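Local coordinates for protein 2-aminomuconate 6-semialdehyde dehydrogenase (Burkholderia cenocepacia, PDB 4U3W) that probably oxidises the aldehyde group of 2-aminomuconate 6-semialdehyde to a carboxylate, as a member of the aldehyde dehydrogenase family, at residues Ala233-Phe236 against Leu237-His240; Arg25-Asn29 against Gly30-Ala34. All coordinates share one frame; numbering follows the deposited sequence.

Contact 1. Residues Ala233-Phe236 against Leu237-His240; sequences AGEF and LTRH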
loop_
_atom_site.group_PDB
_atom_site.type_symbol
_atom_site.label_atom_id
_atom_site.label_comp_id
_atom_site.label_asym_id
_atom_site.label_seq_id
_atom_site.Cartn_x
_atom_site.Cartn_y
_atom_site.Cartn_z
ATOM N N ALA A 233 38.207 12.191 -11.087
ATOM C CA ALA A 233 36.840 12.625 -11.295
ATOM C C ALA A 233 35.806 11.963 -10.344
ATOM O O ALA A 233 34.932 12.651 -9.840
ATOM C CB ALA A 233 36.452 12.414 -12.764
ATOM N N GLY A 234 35.932 10.666 -10.059
ATOM C CA GLY A 234 34.954 10.021 -9.173
ATOM C C GLY A 234 34.944 10.622 -7.766
ATOM O O GLY A 234 33.881 11.034 -7.226
ATOM N N GLU A 235 36.140 10.736 -7.194
ATOM C CA GLU A 235 36.277 11.379 -5.894
ATOM C C GLU A 235 35.786 12.819 -5.906
ATOM O O GLU A 235 35.098 13.259 -4.971
ATOM C CB GLU A 235 37.740 11.376 -5.447
ATOM C CG GLU A 235 37.921 12.044 -4.118
ATOM C CD GLU A 235 39.365 12.007 -3.665
ATOM O OE1 GLU A 235 39.878 13.076 -3.283
ATOM O OE2 GLU A 235 40.013 10.945 -3.752
ATOM N N PHE A 236 36.171 13.582 -6.929
ATOM C CA PHE A 236 35.755 14.990 -6.996
ATOM C C PHE A 236 34.233 15.119 -6.940
ATOM O O PHE A 236 33.674 16.033 -6.316
ATOM C CB PHE A 236 36.265 15.629 -8.275
ATOM C CG PHE A 236 37.766 15.487 -8.479
ATOM C CD1 PHE A 236 38.612 15.259 -7.408
ATOM C CD2 PHE A 236 38.297 15.570 -9.746
ATOM C CE1 PHE A 236 39.970 15.098 -7.586
ATOM C CE2 PHE A 236 39.683 15.440 -9.953
ATOM C CZ PHE A 236 40.533 15.194 -8.860
ATOM N N LEU A 237 33.564 14.211 -7.642
ATOM C CA LEU A 237 32.095 14.218 -7.710
ATOM C C LEU A 237 31.484 14.017 -6.316
ATOM O O LEU A 237 30.561 14.728 -5.905
ATOM C CB LEU A 237 31.633 13.127 -8.693
ATOM C CG LEU A 237 30.109 13.029 -8.823
ATOM C CD1 LEU A 237 29.400 14.367 -9.215
ATOM C CD2 LEU A 237 29.823 12.012 -9.859
ATOM N N THR A 238 32.020 13.071 -5.559
ATOM C CA THR A 238 31.479 12.765 -4.235
ATOM C C THR A 238 31.679 13.860 -3.204
ATOM O O THR A 238 30.892 13.951 -2.263
ATOM C CB THR A 238 32.119 11.489 -3.675
ATOM O OG1 THR A 238 33.511 11.725 -3.475
ATOM C CG2 THR A 238 31.964 10.321 -4.641
ATOM N N ARG A 239 32.749 14.663 -3.358
ATOM C CA ARG A 239 33.014 15.730 -2.418
ATOM C C ARG A 239 32.379 17.026 -2.889
ATOM O O ARG A 239 32.529 18.081 -2.234
ATOM C CB ARG A 239 34.526 15.917 -2.236
ATOM C CG ARG A 239 35.209 14.699 -1.624
ATOM C CD ARG A 239 36.687 14.982 -1.368
ATOM N NE ARG A 239 37.185 15.865 -2.422
ATOM C CZ ARG A 239 38.401 15.819 -2.942
ATOM N NH1 ARG A 239 39.282 14.940 -2.490
ATOM N NH2 ARG A 239 38.736 16.664 -3.908
ATOM N N HIS A 240 31.661 17.003 -4.009
ATOM C CA HIS A 240 31.136 18.303 -4.458
ATOM C C HIS A 240 30.004 18.820 -3.544
ATOM O O HIS A 240 29.056 18.105 -3.235
ATOM C CB HIS A 240 30.624 18.244 -5.873
ATOM C CG HIS A 240 30.497 19.595 -6.483
ATOM N ND1 HIS A 240 29.479 20.474 -6.149
ATOM C CD2 HIS A 240 31.290 20.247 -7.365
ATOM C CE1 HIS A 240 29.624 21.590 -6.842
ATOM N NE2 HIS A 240 30.736 21.493 -7.559
#

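Contact 2. Residues Arg25-Asn29 against Gly30-Ala34; sequences RHYIN and GEFVA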
loop_
_atom_site.group_PDB
_atom_site.type_symbol
_atom_site.label_atom_id
_atom_site.label_comp_id
_atom_site.label_asym_id
_atom_site.label_seq_id
_atom_site.Cartn_x
_atom_site.Cartn_y
_atom_site.Cartn_z
ATOM N N ARG A 25 34.580 11.816 -25.412
ATOM C CA ARG A 25 34.391 13.102 -24.746
ATOM C C ARG A 25 33.332 13.038 -23.637
ATOM O O ARG A 25 32.492 12.097 -23.603
ATOM C CB ARG A 25 34.006 14.159 -25.801
ATOM C CG ARG A 25 35.121 14.473 -26.851
ATOM C CD ARG A 25 34.566 15.440 -27.922
ATOM N NE ARG A 25 35.551 15.752 -28.965
ATOM C CZ ARG A 25 35.782 14.984 -30.025
ATOM N NH1 ARG A 25 35.069 13.856 -30.193
ATOM N NH2 ARG A 25 36.697 15.361 -30.935
ATOM N N HIS A 26 33.424 13.992 -22.704
ATOM C CA HIS A 26 32.403 14.246 -21.714
ATOM C C HIS A 26 31.164 14.783 -22.421
ATOM O O HIS A 26 31.251 15.282 -23.548
ATOM C CB HIS A 26 32.867 15.275 -20.641
ATOM C CG HIS A 26 34.267 15.045 -20.179
ATOM N ND1 HIS A 26 34.635 13.945 -19.437
ATOM C CD2 HIS A 26 35.407 15.771 -20.408
ATOM C CE1 HIS A 26 35.956 13.979 -19.245
ATOM N NE2 HIS A 26 36.437 15.098 -19.790
ATOM N N TYR A 27 30.026 14.723 -21.744
ATOM C CA TYR A 27 28.802 15.334 -22.278
ATOM C C TYR A 27 28.263 16.246 -21.206
ATOM O O TYR A 27 27.797 15.781 -20.169
ATOM C CB TYR A 27 27.758 14.282 -22.684
ATOM C CG TYR A 27 26.498 14.897 -23.308
ATOM C CD1 TYR A 27 26.518 15.379 -24.611
ATOM C CD2 TYR A 27 25.295 14.961 -22.604
ATOM C CE1 TYR A 27 25.357 15.956 -25.206
ATOM C CE2 TYR A 27 24.092 15.576 -23.187
ATOM C CZ TYR A 27 24.169 16.056 -24.498
ATOM O OH TYR A 27 23.089 16.620 -25.134
ATOM N N ILE A 28 28.378 17.566 -21.418
ATOM C CA ILE A 28 28.022 18.498 -20.351
ATOM C C ILE A 28 27.153 19.642 -20.867
ATOM O O ILE A 28 27.519 20.302 -21.848
ATOM C CB ILE A 28 29.326 19.044 -19.682
ATOM C CG1 ILE A 28 30.135 17.886 -19.041
ATOM C CG2 ILE A 28 29.034 20.137 -18.675
ATOM C CD1 ILE A 28 31.546 18.370 -18.488
ATOM N N ASN A 29 26.002 19.860 -20.235
ATOM C CA ASN A 29 25.111 20.951 -20.634
ATOM C C ASN A 29 24.757 20.896 -22.133
ATOM O O ASN A 29 24.855 21.903 -22.847
ATOM C CB ASN A 29 25.730 22.340 -20.273
ATOM C CG ASN A 29 24.663 23.410 -20.082
ATOM O OD1 ASN A 29 23.496 23.093 -19.797
ATOM N ND2 ASN A 29 25.061 24.683 -20.166
ATOM N N GLY A 30 24.427 19.707 -22.620
ATOM C CA GLY A 30 23.931 19.571 -23.975
ATOM C C GLY A 30 24.974 19.525 -25.071
ATOM O O GLY A 30 24.625 19.522 -26.239
ATOM N N GLU A 31 26.248 19.412 -24.730
ATOM C CA GLU A 31 27.267 19.215 -25.778
ATOM C C GLU A 31 28.432 18.315 -25.351
ATOM O O GLU A 31 28.757 18.224 -24.173
ATOM C CB GLU A 31 27.849 20.578 -26.221
ATOM C CG GLU A 31 28.469 21.356 -25.098
ATOM C CD GLU A 31 29.231 22.664 -25.540
ATOM O OE1 GLU A 31 29.456 22.916 -26.751
ATOM O OE2 GLU A 31 29.618 23.442 -24.646
ATOM N N PHE A 32 29.066 17.661 -26.327
ATOM C CA PHE A 32 30.287 16.931 -26.086
ATOM C C PHE A 32 31.444 17.903 -25.995
ATOM O O PHE A 32 31.496 18.890 -26.761
ATOM C CB PHE A 32 30.518 15.903 -27.181
ATOM C CG PHE A 32 29.527 14.727 -27.099
ATOM C CD1 PHE A 32 29.778 13.652 -26.254
ATOM C CD2 PHE A 32 28.336 14.764 -27.823
ATOM C CE1 PHE A 32 28.834 12.558 -26.143
ATOM C CE2 PHE A 32 27.417 13.717 -27.725
ATOM C CZ PHE A 32 27.663 12.604 -26.900
ATOM N N VAL A 33 32.330 17.651 -25.023
ATOM C CA VAL A 33 33.454 18.558 -24.724
ATOM C C VAL A 33 34.630 17.678 -24.319
ATOM O O VAL A 33 34.435 16.712 -23.579
ATOM C CB VAL A 33 33.127 19.618 -23.602
ATOM C CG1 VAL A 33 31.978 20.541 -24.027
ATOM C CG2 VAL A 33 32.780 18.963 -22.256
ATOM N N ALA A 34 35.823 17.970 -24.841
ATOM C CA ALA A 34 37.040 17.277 -24.419
ATOM C C ALA A 34 37.554 17.852 -23.109
ATOM O O ALA A 34 36.869 18.635 -22.468
ATOM C CB ALA A 34 38.152 17.369 -25.534
HETATM O O HOH W 1 29.261 22.272 -22.082
#

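Contact 1. Residues Ala233-Phe236 against Leu237-His240
T238 turns its hydroxyl back onto the preceding turn of helix 233-238: OG1 gives a hydrogen bond to the carbonyl O of E235 at 2.7 Å. Its chi1 of 65° sets OG1 between the backbone N and the carbonyl carbon, which aims the hydroxyl back along the helix, while the methyl CG2 lies 3.3 Å from G234 O. E235 O also receives the backbone N of R239 at 3.2 Å, so a single carbonyl is gripped by one main-chain and one side-chain donor. The helical pattern before it is regular, with L237 N to A233 O at 3.0 Å and T238 N to G234 O at 3.2 Å. Beyond the backbone bonds, the R239 side chain bends at chi3 (-34°), bringing the guanidinium alongside E235 and F236. E235 CG lies over one face of its guanidinium, 3.6 Å from NH1; the salt bridge from NH1 to E235 OE1 is modelled too short, so its exact geometry is doubtful. F236 runs alongside in the same direction, its CD1 3.8 Å from R239 NH2, with ring and guanidinium planes 40° apart. H240 directs its imidazole elsewhere, NE2 to D62 and ND1 to the backbone of D242. The i to i+4 bonds, with the threonine hydroxyl returned to the carbonyl three residues back, are typical of alpha-helix; here they lie where helix 233-238 gives way to the loop before strand 245-249.

Contact 2. Residues Arg25-Asn29 against Gly30-Ala34
A beta hairpin with a two-residue loop (N29-G30) is formed here, strands 26-28 and 31-33 being joined by a type I' turn from I28 to E31. N29 and G30, at its two corners, both have positive phi, as this turn requires. I28 and E31 close it with reciprocal backbone bonds, I28 N to E31 O at 2.9 Å and E31 N to I28 O at 3.3 Å. The latter donor stands above the carbonyl plane, 63° out of it. A water also donates to I28 O at 2.6 Å and to E31 OE2, tying the glutamate side chain to the turn. Farther along, V33 N bonds to H26 O at 3.0 Å, whereas the return bond from H26 N to V33 O is weak. In the non-hydrogen-bonded pair between them, Y27 and F32 meet edge to face: Y27 CD1 stands 3.5 Å above the centre of the F32 ring, with the planes at 56°. Y27 has CG anti to its backbone N (chi1 -177°), and its ring reaches back along the hairpin to the turn, where OH comes within 3.3 Å of G30 CA. On the other face, I28 CD1 touches V33 CG2 at 4.0 Å. The hairpin therefore combines backbone pairing with an aromatic contact on one face and an aliphatic one on the other, while hydrogen bonds from the polar ends of Y27 and H26 tie it to H213 of helix 203-214 and to the backbone N of H226.

Overall arrangement
Contact 2 comes first from the N terminus, closing the tight hairpin whose second strand, 31-33, is an outermost strand of a four-stranded sheet within the chain. Contact 1 follows about 200 residues later as a short helical turn, so the two are in series and neither nests with nor crosses the other. Their centres lie 18 Å apart and their nearest atoms about 7 Å, without touching. Helix 58-76 links them: H26 and I28 of contact 2 pack on L60, and A233 and F236 of contact 1 on V61 and A58. Contact 2 also faces helix 203-214, while L237 and T238 of contact 1 reach strand 153-169 of the large mixed sheet.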